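Local coordinates for beta-N-acetylhexosaminidase (Beutenbergia cavernae, PDB 5BU9), which probably hydrolyses terminal non-reducing N-acetyl-D-hexosamine residues from N-acetyl-beta-D-hexosaminides, as a member of glycosyl hydrolase family 3, at residues V40-R45 with A55-L60; P187-V192 with A233-I238; A225-T230 with V264-D269. All blocks are in the same frame, centred on the assembly; numbering follows the deposited sequence.

In the fold
All three contacts are buried, but they sit at different levels of one family 3 TIM-barrel domain. Interaction 3 lies about 5 Å from the centre of the chain and zips two neighbouring barrel strands together by main-chain hydrogen bonds. Interaction 1, centred about 15 Å out, reaches the same sheet from outside: helix 50-61 packs on strand 39-43 purely through aliphatic branches. Interaction 2, about 31 Å from interaction 1 centre to centre, joins the loop after strand 180-186 to the short strand 234-235 and its flanking turns, combining a proline-tyrosine CH-pi contact with one hydrogen bond from a tyrosine hydroxyl to a backbone carbonyl. Interactions 2 and 3 adjoin in sequence, after strand 227-230.

Interaction 1. Residues V40-R45 with A55-L60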
ATOM      1  N   VAL A  40      -0.646   9.983   4.556  1.00 35.82           N
ATOM      2  CA  VAL A  40      -2.050  10.037   4.205  1.00 34.33           C
ATOM      3  C   VAL A  40      -2.338   9.335   2.886  1.00 33.85           C
ATOM      4  O   VAL A  40      -1.451   9.070   2.076  1.00 35.04           O
ATOM      5  CB  VAL A  40      -2.559  11.484   4.166  1.00 30.95           C
ATOM      6  CG1 VAL A  40      -2.458  12.110   5.537  1.00 28.18           C
ATOM      7  CG2 VAL A  40      -1.757  12.286   3.185  1.00 28.15           C
ATOM      8  N   PHE A  41      -3.609   9.034   2.697  1.00 27.18           N
ATOM      9  CA  PHE A  41      -4.067   8.311   1.546  1.00 34.68           C
ATOM     10  C   PHE A  41      -5.357   8.970   1.066  1.00 42.60           C
ATOM     11  O   PHE A  41      -6.276   9.157   1.848  1.00 29.66           O
ATOM     12  CB  PHE A  41      -4.308   6.838   1.894  1.00 27.44           C
ATOM     13  CG  PHE A  41      -5.015   6.086   0.825  1.00 36.85           C
ATOM     14  CD1 PHE A  41      -4.310   5.548  -0.242  1.00 31.33           C
ATOM     15  CD2 PHE A  41      -6.398   5.938   0.855  1.00 30.84           C
ATOM     16  CE1 PHE A  41      -4.983   4.854  -1.259  1.00 32.64           C
ATOM     17  CE2 PHE A  41      -7.070   5.241  -0.142  1.00 49.20           C
ATOM     18  CZ  PHE A  41      -6.351   4.703  -1.210  1.00 30.80           C
ATOM     19  N   LEU A  42      -5.442   9.314  -0.208  1.00 37.95           N
ATOM     20  CA  LEU A  42      -6.688   9.891  -0.754  1.00 31.63           C
ATOM     21  C   LEU A  42      -7.607   8.799  -1.297  1.00 42.23           C
ATOM     22  O   LEU A  42      -7.226   8.084  -2.234  1.00 36.75           O
ATOM     23  CB  LEU A  42      -6.363  10.914  -1.850  1.00 33.53           C
ATOM     24  CG  LEU A  42      -6.066  12.325  -1.338  1.00 32.45           C
ATOM     25  CD1 LEU A  42      -4.799  12.406  -0.570  1.00 36.67           C
ATOM     26  CD2 LEU A  42      -6.038  13.311  -2.502  1.00 33.47           C
ATOM     27  N   ALA A  43      -8.807   8.679  -0.716  1.00 30.58           N
ATOM     28  CA  ALA A  43      -9.695   7.535  -0.954  1.00 33.17           C
ATOM     29  C   ALA A  43     -10.883   7.899  -1.819  1.00 34.83           C
ATOM     30  O   ALA A  43     -11.199   9.073  -1.972  1.00 35.22           O
ATOM     31  CB  ALA A  43     -10.199   6.964   0.354  1.00 30.96           C
ATOM     32  N   GLY A  44     -11.556   6.879  -2.344  1.00 35.43           N
ATOM     33  CA  GLY A  44     -12.784   7.052  -3.109  1.00 34.29           C
ATOM     34  C   GLY A  44     -12.620   7.190  -4.611  1.00 34.70           C
ATOM     35  O   GLY A  44     -11.776   6.526  -5.204  1.00 47.81           O
ATOM     36  N   ARG A  45     -13.447   8.025  -5.234  1.00 35.59           N
ATOM     37  CA  ARG A  45     -13.330   8.357  -6.660  1.00 39.86           C
ATOM     38  C   ARG A  45     -13.611   9.851  -6.711  1.00 53.98           C
ATOM     39  O   ARG A  45     -14.675  10.325  -6.314  1.00 64.65           O
ATOM     40  CB  ARG A  45     -14.296   7.547  -7.585  1.00 40.33           C
ATOM     41  CG  ARG A  45     -14.141   5.968  -7.546  1.00 51.04           C
ATOM     42  CD  ARG A  45     -12.757   5.429  -8.026  1.00 59.15           C
ATOM     43  NE  ARG A  45     -12.667   3.957  -8.043  1.00 49.31           N
ATOM     44  CZ  ARG A  45     -12.105   3.182  -7.095  1.00 78.75           C
ATOM     45  NH1 ARG A  45     -12.119   1.851  -7.222  1.00 39.43           N
ATOM     46  NH2 ARG A  45     -11.530   3.703  -6.010  1.00 36.33           N
ATOM     47  N   ALA A  55      -5.108  21.201  -3.887  1.00 43.71           N
ATOM     48  CA  ALA A  55      -5.560  22.068  -2.790  1.00 39.38           C
ATOM     49  C   ALA A  55      -5.912  21.232  -1.539  1.00 57.06           C
ATOM     50  O   ALA A  55      -5.677  21.645  -0.409  1.00 50.16           O
ATOM     51  CB  ALA A  55      -6.714  22.894  -3.220  1.00 40.53           C
ATOM     52  N   VAL A  56      -6.444  20.036  -1.757  1.00 44.15           N
ATOM     53  CA  VAL A  56      -6.684  19.082  -0.685  1.00 34.84           C
ATOM     54  C   VAL A  56      -5.370  18.675  -0.030  1.00 37.00           C
ATOM     55  O   VAL A  56      -5.229  18.733   1.188  1.00 37.93           O
ATOM     56  CB  VAL A  56      -7.427  17.850  -1.213  1.00 44.53           C
ATOM     57  CG1 VAL A  56      -7.402  16.743  -0.176  1.00 32.57           C
ATOM     58  CG2 VAL A  56      -8.876  18.239  -1.641  1.00 42.96           C
ATOM     59  N   VAL A  57      -4.410  18.257  -0.848  1.00 40.82           N
ATOM     60  CA  VAL A  57      -3.132  17.826  -0.344  1.00 35.50           C
ATOM     61  C   VAL A  57      -2.446  18.967   0.408  1.00 51.69           C
ATOM     62  O   VAL A  57      -1.858  18.753   1.472  1.00 51.88           O
ATOM     63  CB  VAL A  57      -2.268  17.304  -1.466  1.00 34.74           C
ATOM     64  CG1 VAL A  57      -0.850  16.967  -0.949  1.00 33.94           C
ATOM     65  CG2 VAL A  57      -2.929  16.067  -2.069  1.00 33.42           C
ATOM     66  N   GLU A  58      -2.546  20.181  -0.123  1.00 40.74           N
ATOM     67  CA  GLU A  58      -1.919  21.331   0.525  1.00 38.94           C
ATOM     68  C   GLU A  58      -2.418  21.478   1.976  1.00 52.18           C
ATOM     69  O   GLU A  58      -1.632  21.765   2.869  1.00 46.88           O
ATOM     70  CB  GLU A  58      -2.162  22.622  -0.297  1.00 51.89           C
ATOM     71  CG  GLU A  58      -2.586  23.887   0.494  1.00 80.18           C
ATOM     72  CD  GLU A  58      -1.514  24.424   1.457  1.00 99.29           C
ATOM     73  OE1 GLU A  58      -0.336  23.987   1.378  1.00 86.71           O
ATOM     74  OE2 GLU A  58      -1.862  25.277   2.313  1.00 95.78           O
ATOM     75  N   GLN A  59      -3.711  21.265   2.215  1.00 42.06           N
ATOM     76  CA  GLN A  59      -4.259  21.344   3.566  1.00 45.63           C
ATOM     77  C   GLN A  59      -3.685  20.280   4.497  1.00 49.91           C
ATOM     78  O   GLN A  59      -3.500  20.506   5.704  1.00 40.05           O
ATOM     79  CB  GLN A  59      -5.771  21.195   3.536  1.00 45.59           C
ATOM     80  CG  GLN A  59      -6.505  22.186   2.682  1.00 51.79           C
ATOM     81  CD  GLN A  59      -8.014  22.022   2.818  1.00 75.59           C
ATOM     82  OE1 GLN A  59      -8.569  22.125   3.922  1.00 58.29           O
ATOM     83  NE2 GLN A  59      -8.682  21.749   1.700  1.00 39.82           N
ATOM     84  N   LEU A  60      -3.438  19.106   3.929  1.00 46.54           N
ATOM     85  CA  LEU A  60      -2.913  17.988   4.696  1.00 41.11           C
ATOM     86  C   LEU A  60      -1.449  18.274   5.014  1.00 39.17           C
ATOM     87  O   LEU A  60      -1.015  18.091   6.142  1.00 54.79           O
ATOM     88  CB  LEU A  60      -3.079  16.661   3.937  1.00 31.64           C
ATOM     89  CG  LEU A  60      -4.523  16.240   3.545  1.00 31.42           C
ATOM     90  CD1 LEU A  60      -4.532  15.028   2.617  1.00 40.02           C
ATOM     91  CD2 LEU A  60      -5.306  15.914   4.783  1.00 42.22           C
TER
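Val56 is the first residue of segment 55-60, in helix 50-61, to meet the strand, and it does so loosely: its CG1 stands 4.4 Å from Leu42 CD2. One residue on, Val57 reaches the same methyl with its own CG2, 4.2 Å from Leu42 CD2, and the two side chains cross at about a right angle. CG2 can do this because it lies opposite the carbonyl carbon, while CG1 takes the place anti to the backbone N (chi1 175°). Leu42 CD2 is thus shared by two consecutive valines, and both Leu42 and Val57 also touch Val76 of the adjoining strand 75-82.

These valines belong to a beta-alpha unit of the TIM barrel. Strand 40-43 leads through a loop into the helix, which runs back against it: the two short axes make an angle of 151° and approach to 10.7 Å, a spacing bridged by side chains alone.

Leu60, one turn further along, makes the closest approach. Its CD1 lies 3.9 Å from Val40 CG2 and 4.1 Å from Leu42 CD1, spanning two alternate strand residues that send their side chains to the same face. Leu60 CG is anti to its carbonyl carbon (chi1 -59°), and the chain beyond is extended, with CD1 at its far end. Helix 26-35 flanks this end of the contact, with Thr28 touching both Val40 and Leu60.

Interaction 2. Residues P187-V192 with A233-I238; sequences PGLGRV and AVYSQI
The Tyr235 ring carries Pro187 on one face and Gly188 O at its edge, near the ring plane. Pro187 CG sits 3.5 Å from the ring centroid and only 5° off the normal, a CH-pi contact over the middle of the ring, while the neighbouring CD comes 3.5 Å from Tyr235 CE1. Tyr235 CG is anti to the carbonyl carbon (chi1 -69°), which carries the ring over to Pro187. The proline CG also meets Ile238 CD1 at 4.0 Å, so the pyrrolidine touches two side chains of 233-238, the aromatic ring over its face and Ile238 from another direction.

At the end of the ring Tyr235 OH donates to Gly188 O at 2.6 Å, approaching from well above the carbonyl plane (63° out of it) instead of along a lone pair. Ser231 OG is a second hydrogen-bond partner of this hydroxyl. At the backbone angles of Gly188 a CB would be jammed against the preceding carbonyl oxygen. Beside the hydroxyl, Ala233 CB lies against Leu189 CD1 (4.1 Å) and Val192 CG1 (4.0 Å).

A leucine in place of Tyr235 would probably leave Gly188 O without its hydroxyl donor and deprive Pro187 of the flat surface beneath it.

The contact clasps the loop after barrel strand 180-186 to the short strand 234-235, in the segment following strand 227-230; both lie at the C-terminal ends of the barrel strands, where active sites of the TIM-barrel fold are found.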
ATOM      1  N   PRO A 187       1.622 -12.182  -0.819  1.00 30.60           N
ATOM      2  CA  PRO A 187       2.362 -12.920  -1.868  1.00 30.35           C
ATOM      3  C   PRO A 187       1.594 -13.185  -3.169  1.00 37.97           C
ATOM      4  O   PRO A 187       2.086 -13.932  -4.033  1.00 35.67           O
ATOM      5  CB  PRO A 187       2.694 -14.257  -1.175  1.00 34.38           C
ATOM      6  CG  PRO A 187       1.495 -14.481  -0.249  1.00 25.69           C
ATOM      7  CD  PRO A 187       1.066 -13.076   0.220  1.00 24.77           C
ATOM      8  N   GLY A 188       0.437 -12.563  -3.332  1.00 35.62           N
ATOM      9  CA  GLY A 188      -0.342 -12.699  -4.553  1.00 26.96           C
ATOM     10  C   GLY A 188      -1.828 -12.904  -4.290  1.00 47.61           C
ATOM     11  O   GLY A 188      -2.232 -13.841  -3.617  1.00 40.05           O
ATOM     12  N   LEU A 189      -2.654 -12.012  -4.823  1.00 32.30           N
ATOM     13  CA  LEU A 189      -4.095 -12.042  -4.572  1.00 25.99           C
ATOM     14  C   LEU A 189      -4.861 -12.497  -5.806  1.00 46.84           C
ATOM     15  O   LEU A 189      -6.091 -12.476  -5.819  1.00 31.87           O
ATOM     16  CB  LEU A 189      -4.563 -10.652  -4.145  1.00 30.87           C
ATOM     17  CG  LEU A 189      -5.686 -10.440  -3.147  1.00 44.69           C
ATOM     18  CD1 LEU A 189      -5.629 -11.444  -2.006  1.00 25.37           C
ATOM     19  CD2 LEU A 189      -5.581  -9.019  -2.604  1.00 27.98           C
ATOM     20  N   GLY A 190      -4.136 -12.910  -6.842  1.00 28.72           N
ATOM     21  CA  GLY A 190      -4.771 -13.276  -8.088  1.00 28.85           C
ATOM     22  C   GLY A 190      -5.370 -14.663  -8.127  1.00 29.14           C
ATOM     23  O   GLY A 190      -5.865 -15.079  -9.166  1.00 43.71           O
ATOM     24  N   ARG A 191      -5.332 -15.395  -7.014  1.00 28.43           N
ATOM     25  CA  ARG A 191      -5.834 -16.766  -7.037  1.00 33.73           C
ATOM     26  C   ARG A 191      -6.869 -17.073  -5.936  1.00 30.08           C
ATOM     27  O   ARG A 191      -7.383 -18.191  -5.872  1.00 45.07           O
ATOM     28  CB  ARG A 191      -4.660 -17.745  -6.959  1.00 29.66           C
ATOM     29  CG  ARG A 191      -3.562 -17.428  -8.006  1.00 34.41           C
ATOM     30  CD  ARG A 191      -2.589 -18.619  -8.147  1.00 35.22           C
ATOM     31  NE  ARG A 191      -3.294 -19.759  -8.720  1.00 54.79           N
ATOM     32  CZ  ARG A 191      -2.738 -20.914  -9.058  1.00 79.77           C
ATOM     33  NH1 ARG A 191      -1.429 -21.124  -8.876  1.00 53.24           N
ATOM     34  NH2 ARG A 191      -3.510 -21.862  -9.582  1.00 38.29           N
ATOM     35  N   VAL A 192      -7.215 -16.097  -5.096  1.00 45.55           N
ATOM     36  CA  VAL A 192      -8.319 -16.314  -4.149  1.00 33.93           C
ATOM     37  C   VAL A 192      -9.640 -16.344  -4.917  1.00 28.74           C
ATOM     38  O   VAL A 192      -9.757 -15.741  -5.981  1.00 35.97           O
ATOM     39  CB  VAL A 192      -8.378 -15.236  -3.058  1.00 32.58           C
ATOM     40  CG1 VAL A 192      -7.194 -15.367  -2.080  1.00 29.92           C
ATOM     41  CG2 VAL A 192      -8.431 -13.846  -3.703  1.00 25.87           C
ATOM     42  N   ALA A 233      -5.244 -12.195   2.940  1.00 27.80           N
ATOM     43  CA  ALA A 233      -5.693 -13.568   2.722  1.00 27.32           C
ATOM     44  C   ALA A 233      -4.873 -14.551   3.556  1.00 36.37           C
ATOM     45  O   ALA A 233      -3.742 -14.255   3.930  1.00 29.34           O
ATOM     46  CB  ALA A 233      -5.594 -13.924   1.232  1.00 22.38           C
ATOM     47  N   VAL A 234      -5.439 -15.717   3.850  1.00 24.24           N
ATOM     48  CA  VAL A 234      -4.682 -16.767   4.531  1.00 26.01           C
ATOM     49  C   VAL A 234      -4.142 -17.705   3.467  1.00 31.19           C
ATOM     50  O   VAL A 234      -4.906 -18.178   2.630  1.00 35.97           O
ATOM     51  CB  VAL A 234      -5.536 -17.522   5.547  1.00 23.66           C
ATOM     52  CG1 VAL A 234      -4.713 -18.605   6.136  1.00 22.95           C
ATOM     53  CG2 VAL A 234      -6.016 -16.575   6.665  1.00 23.20           C
ATOM     54  N   TYR A 235      -2.831 -17.940   3.466  1.00 35.57           N
ATOM     55  CA  TYR A 235      -2.190 -18.751   2.411  1.00 29.13           C
ATOM     56  C   TYR A 235      -1.847 -20.143   2.944  1.00 30.56           C
ATOM     57  O   TYR A 235      -0.809 -20.323   3.556  1.00 35.88           O
ATOM     58  CB  TYR A 235      -0.913 -18.054   1.861  1.00 25.09           C
ATOM     59  CG  TYR A 235      -1.284 -16.819   1.073  1.00 28.95           C
ATOM     60  CD1 TYR A 235      -1.599 -15.623   1.723  1.00 23.80           C
ATOM     61  CD2 TYR A 235      -1.412 -16.871  -0.321  1.00 30.94           C
ATOM     62  CE1 TYR A 235      -2.029 -14.487   0.996  1.00 27.56           C
ATOM     63  CE2 TYR A 235      -1.835 -15.742  -1.058  1.00 27.43           C
ATOM     64  CZ  TYR A 235      -2.128 -14.555  -0.390  1.00 26.72           C
ATOM     65  OH  TYR A 235      -2.506 -13.453  -1.099  1.00 29.63           O
ATOM     66  N   SER A 236      -2.725 -21.108   2.683  1.00 28.10           N
ATOM     67  CA  SER A 236      -2.576 -22.496   3.117  1.00 26.62           C
ATOM     68  C   SER A 236      -1.195 -23.093   2.889  1.00 28.01           C
ATOM     69  O   SER A 236      -0.678 -23.815   3.744  1.00 38.91           O
ATOM     70  CB  SER A 236      -3.579 -23.376   2.386  1.00 43.87           C
ATOM     71  OG  SER A 236      -4.854 -23.239   2.931  1.00 35.11           O
ATOM     72  N   GLN A 237      -0.599 -22.798   1.741  1.00 30.87           N
ATOM     73  CA  GLN A 237       0.640 -23.489   1.335  1.00 29.74           C
ATOM     74  C   GLN A 237       1.902 -22.749   1.747  1.00 39.87           C
ATOM     75  O   GLN A 237       3.008 -23.175   1.393  1.00 42.18           O
ATOM     76  CB  GLN A 237       0.687 -23.680  -0.192  1.00 37.59           C
ATOM     77  CG  GLN A 237      -0.613 -24.185  -0.803  1.00 42.05           C
ATOM     78  CD  GLN A 237      -1.002 -25.532  -0.249  1.00 48.70           C
ATOM     79  OE1 GLN A 237      -0.147 -26.395  -0.047  1.00 51.16           O
ATOM     80  NE2 GLN A 237      -2.290 -25.713   0.030  1.00 48.52           N
ATOM     81  N   ILE A 238       1.742 -21.617   2.431  1.00 32.60           N
ATOM     82  CA  ILE A 238       2.887 -20.815   2.877  1.00 36.21           C
ATOM     83  C   ILE A 238       2.791 -20.665   4.377  1.00 34.06           C
ATOM     84  O   ILE A 238       3.679 -21.100   5.098  1.00 37.53           O
ATOM     85  CB  ILE A 238       2.958 -19.427   2.182  1.00 39.20           C
ATOM     86  CG1 ILE A 238       2.939 -19.570   0.656  1.00 32.33           C
ATOM     87  CG2 ILE A 238       4.233 -18.711   2.594  1.00 34.78           C
ATOM     88  CD1 ILE A 238       2.754 -18.245  -0.085  1.00 33.63           C
TER

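Interaction 3. Residues A225-T230 with V264-D269; sequences AAFVMT and VVVTDD
Ala226 O opens the pairing by accepting Val264 N at 2.9 Å with an almost straight N-H...O angle of 176°. Val264 O then receives Val228 N (2.9 Å), Val228 O receives Val266 N (2.8 Å), and Val266 O receives Thr230 N (2.9 Å). Val228, Val264 and Val266 therefore have both main-chain polar atoms satisfied within this pair of strands. Further along, Asp268 N reaches Thr230 O at 3.0 Å, but the bond is bent (132°) and weak. Val264 O is also approached by Phe227 CA, a CA-H...O contact of 3.1 Å.

Such stepwise exchange marks parallel neighbours, here two strands of the family 3 TIM barrel, inclined by 30° and connected by a chain passage that includes helix 248-258. Along the outer edges of the pair, Phe227 and Met229 (selenomethionine) bond through their backbones to strand 180-186, and Val265 N bonds to Asp294 OD2.

Phe227, Met229, Val264 and Val266 share one face of the sheet. Phe227 lies side by side with Val264, its CD2 3.5 Å from Val264 CG1; Val266 CG2 comes near the plane of the ring at its edge. On the opposite face Thr230 CG2 stands anti to the carbonyl carbon, which sets this methyl against Val265 CG1, next to helix 248-258.

Near the C-terminal end of the pair, Thr267 OG1 donates to Asp268 O at 2.8 Å and also hydrogen-bonds Leu297 N. Asp268 OD1 meets a bound glycerol, probably from the crystallisation liquor, and the Asp269 carboxylate is held by Ser271 OG and the backbone N atoms of Ala272 and Ser299.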
ATOM      1  N   ALA A 225      12.016  -1.956  -6.335  1.00 44.08           N
ATOM      2  CA  ALA A 225      10.825  -1.620  -5.545  1.00 60.51           C
ATOM      3  C   ALA A 225      11.195  -1.145  -4.129  1.00 45.85           C
ATOM      4  O   ALA A 225      12.021  -1.765  -3.474  1.00 44.86           O
ATOM      5  CB  ALA A 225       9.897  -2.816  -5.470  1.00 36.63           C
ATOM      6  N   ALA A 226      10.592  -0.046  -3.680  1.00 39.50           N
ATOM      7  CA  ALA A 226      10.926   0.584  -2.402  1.00 39.59           C
ATOM      8  C   ALA A 226       9.834   0.348  -1.363  1.00 39.02           C
ATOM      9  O   ALA A 226      10.043   0.591  -0.173  1.00 39.86           O
ATOM     10  CB  ALA A 226      11.139   2.079  -2.596  1.00 34.59           C
ATOM     11  N   PHE A 227       8.660  -0.056  -1.850  1.00 33.85           N
ATOM     12  CA  PHE A 227       7.464  -0.345  -1.035  1.00 34.10           C
ATOM     13  C   PHE A 227       6.805  -1.607  -1.571  1.00 36.73           C
ATOM     14  O   PHE A 227       6.651  -1.782  -2.795  1.00 35.88           O
ATOM     15  CB  PHE A 227       6.419   0.788  -1.078  1.00 35.79           C
ATOM     16  CG  PHE A 227       6.890   2.104  -0.507  1.00 39.03           C
ATOM     17  CD1 PHE A 227       7.723   2.941  -1.246  1.00 43.40           C
ATOM     18  CD2 PHE A 227       6.459   2.525   0.758  1.00 33.94           C
ATOM     19  CE1 PHE A 227       8.161   4.169  -0.728  1.00 36.27           C
ATOM     20  CE2 PHE A 227       6.892   3.744   1.301  1.00 34.90           C
ATOM     21  CZ  PHE A 227       7.752   4.575   0.561  1.00 36.78           C
ATOM     22  N   VAL A 228       6.394  -2.471  -0.653  1.00 32.24           N
ATOM     23  CA  VAL A 228       5.609  -3.655  -0.979  1.00 35.25           C
ATOM     24  C   VAL A 228       4.375  -3.670  -0.089  1.00 40.79           C
ATOM     25  O   VAL A 228       4.479  -3.470   1.130  1.00 33.57           O
ATOM     26  CB  VAL A 228       6.419  -4.956  -0.799  1.00 36.40           C
ATOM     27  CG1 VAL A 228       5.503  -6.151  -0.969  1.00 32.58           C
ATOM     28  CG2 VAL A 228       7.623  -5.002  -1.777  1.00 29.56           C
HETATM   29  N   MSE A 229       3.219  -3.931  -0.684  1.00 30.67           N
HETATM   30  CA  MSE A 229       1.986  -4.124   0.094  1.00 33.13           C
HETATM   31  C   MSE A 229       1.632  -5.609   0.255  1.00 28.93           C
HETATM   32  O   MSE A 229       1.724  -6.394  -0.689  1.00 32.32           O
HETATM   33  CB  MSE A 229       0.805  -3.377  -0.541  1.00 24.20           C
HETATM   34  CG  MSE A 229      -0.507  -3.663   0.147  1.00 30.99           C
HETATM   35 SE   MSE A 229      -2.017  -2.752  -0.688  0.70 36.21          SE
HETATM   36  CE  MSE A 229      -1.639  -0.974  -0.119  1.00 24.65           C
ATOM     37  N   THR A 230       1.234  -5.986   1.462  1.00 30.56           N
ATOM     38  CA  THR A 230       0.846  -7.357   1.777  1.00 26.86           C
ATOM     39  C   THR A 230      -0.685  -7.539   1.716  1.00 35.59           C
ATOM     40  O   THR A 230      -1.452  -6.609   2.015  1.00 36.51           O
ATOM     41  CB  THR A 230       1.332  -7.754   3.180  1.00 36.26           C
ATOM     42  OG1 THR A 230       0.847  -6.774   4.105  1.00 25.96           O
ATOM     43  CG2 THR A 230       2.901  -7.837   3.255  1.00 24.62           C
ATOM     44  N   VAL A 264       9.965  -0.596   2.511  1.00 32.85           N
ATOM     45  CA  VAL A 264       8.838  -0.388   3.392  1.00 31.46           C
ATOM     46  C   VAL A 264       7.689  -1.339   3.061  1.00 37.97           C
ATOM     47  O   VAL A 264       7.262  -1.434   1.894  1.00 33.57           O
ATOM     48  CB  VAL A 264       8.396   1.074   3.312  1.00 47.56           C
ATOM     49  CG1 VAL A 264       7.045   1.251   3.944  1.00 30.72           C
ATOM     50  CG2 VAL A 264       9.462   1.984   3.950  1.00 32.19           C
ATOM     51  N   VAL A 265       7.219  -2.069   4.075  1.00 29.64           N
ATOM     52  CA  VAL A 265       6.098  -2.988   3.940  1.00 29.50           C
ATOM     53  C   VAL A 265       4.810  -2.282   4.388  1.00 38.60           C
ATOM     54  O   VAL A 265       4.728  -1.794   5.514  1.00 31.34           O
ATOM     55  CB  VAL A 265       6.296  -4.273   4.764  1.00 31.72           C
ATOM     56  CG1 VAL A 265       5.012  -5.107   4.745  1.00 27.60           C
ATOM     57  CG2 VAL A 265       7.475  -5.070   4.242  1.00 32.29           C
ATOM     58  N   VAL A 266       3.818  -2.244   3.506  1.00 30.84           N
ATOM     59  CA  VAL A 266       2.530  -1.586   3.755  1.00 33.28           C
ATOM     60  C   VAL A 266       1.456  -2.649   3.839  1.00 33.36           C
ATOM     61  O   VAL A 266       1.457  -3.568   3.020  1.00 34.74           O
ATOM     62  CB  VAL A 266       2.216  -0.573   2.641  1.00 32.14           C
ATOM     63  CG1 VAL A 266       0.960   0.272   2.955  1.00 26.96           C
ATOM     64  CG2 VAL A 266       3.421   0.302   2.443  1.00 28.26           C
ATOM     65  N   THR A 267       0.569  -2.576   4.833  1.00 26.10           N
ATOM     66  CA  THR A 267      -0.581  -3.486   4.845  1.00 25.62           C
ATOM     67  C   THR A 267      -1.573  -3.075   3.773  1.00 31.69           C
ATOM     68  O   THR A 267      -1.624  -1.909   3.351  1.00 35.07           O
ATOM     69  CB  THR A 267      -1.367  -3.519   6.188  1.00 26.33           C
ATOM     70  OG1 THR A 267      -1.952  -2.231   6.425  1.00 29.88           O
ATOM     71  CG2 THR A 267      -0.481  -3.921   7.356  1.00 27.64           C
ATOM     72  N   ASP A 268      -2.378  -4.038   3.340  1.00 27.00           N
ATOM     73  CA  ASP A 268      -3.638  -3.718   2.685  1.00 25.11           C
ATOM     74  C   ASP A 268      -4.488  -2.937   3.741  1.00 28.57           C
ATOM     75  O   ASP A 268      -4.174  -2.939   4.943  1.00 33.16           O
ATOM     76  CB  ASP A 268      -4.312  -5.008   2.200  1.00 26.65           C
ATOM     77  CG  ASP A 268      -5.488  -4.761   1.245  1.00 46.65           C
ATOM     78  OD1 ASP A 268      -5.878  -3.595   1.009  1.00 32.17           O
ATOM     79  OD2 ASP A 268      -6.049  -5.762   0.757  1.00 33.36           O
ATOM     80  N   ASP A 269      -5.515  -2.225   3.319  1.00 25.14           N
ATOM     81  CA  ASP A 269      -6.356  -1.542   4.295  1.00 30.03           C
ATOM     82  C   ASP A 269      -6.848  -2.493   5.377  1.00 39.34           C
ATOM     83  O   ASP A 269      -7.448  -3.496   5.043  1.00 31.24           O
ATOM     84  CB  ASP A 269      -7.592  -0.924   3.640  1.00 36.32           C
ATOM     85  CG  ASP A 269      -8.603  -0.510   4.683  1.00 74.99           C
ATOM     86  OD1 ASP A 269      -8.295   0.467   5.405  1.00 31.79           O
ATOM     87  OD2 ASP A 269      -9.637  -1.217   4.848  1.00 71.95           O
TER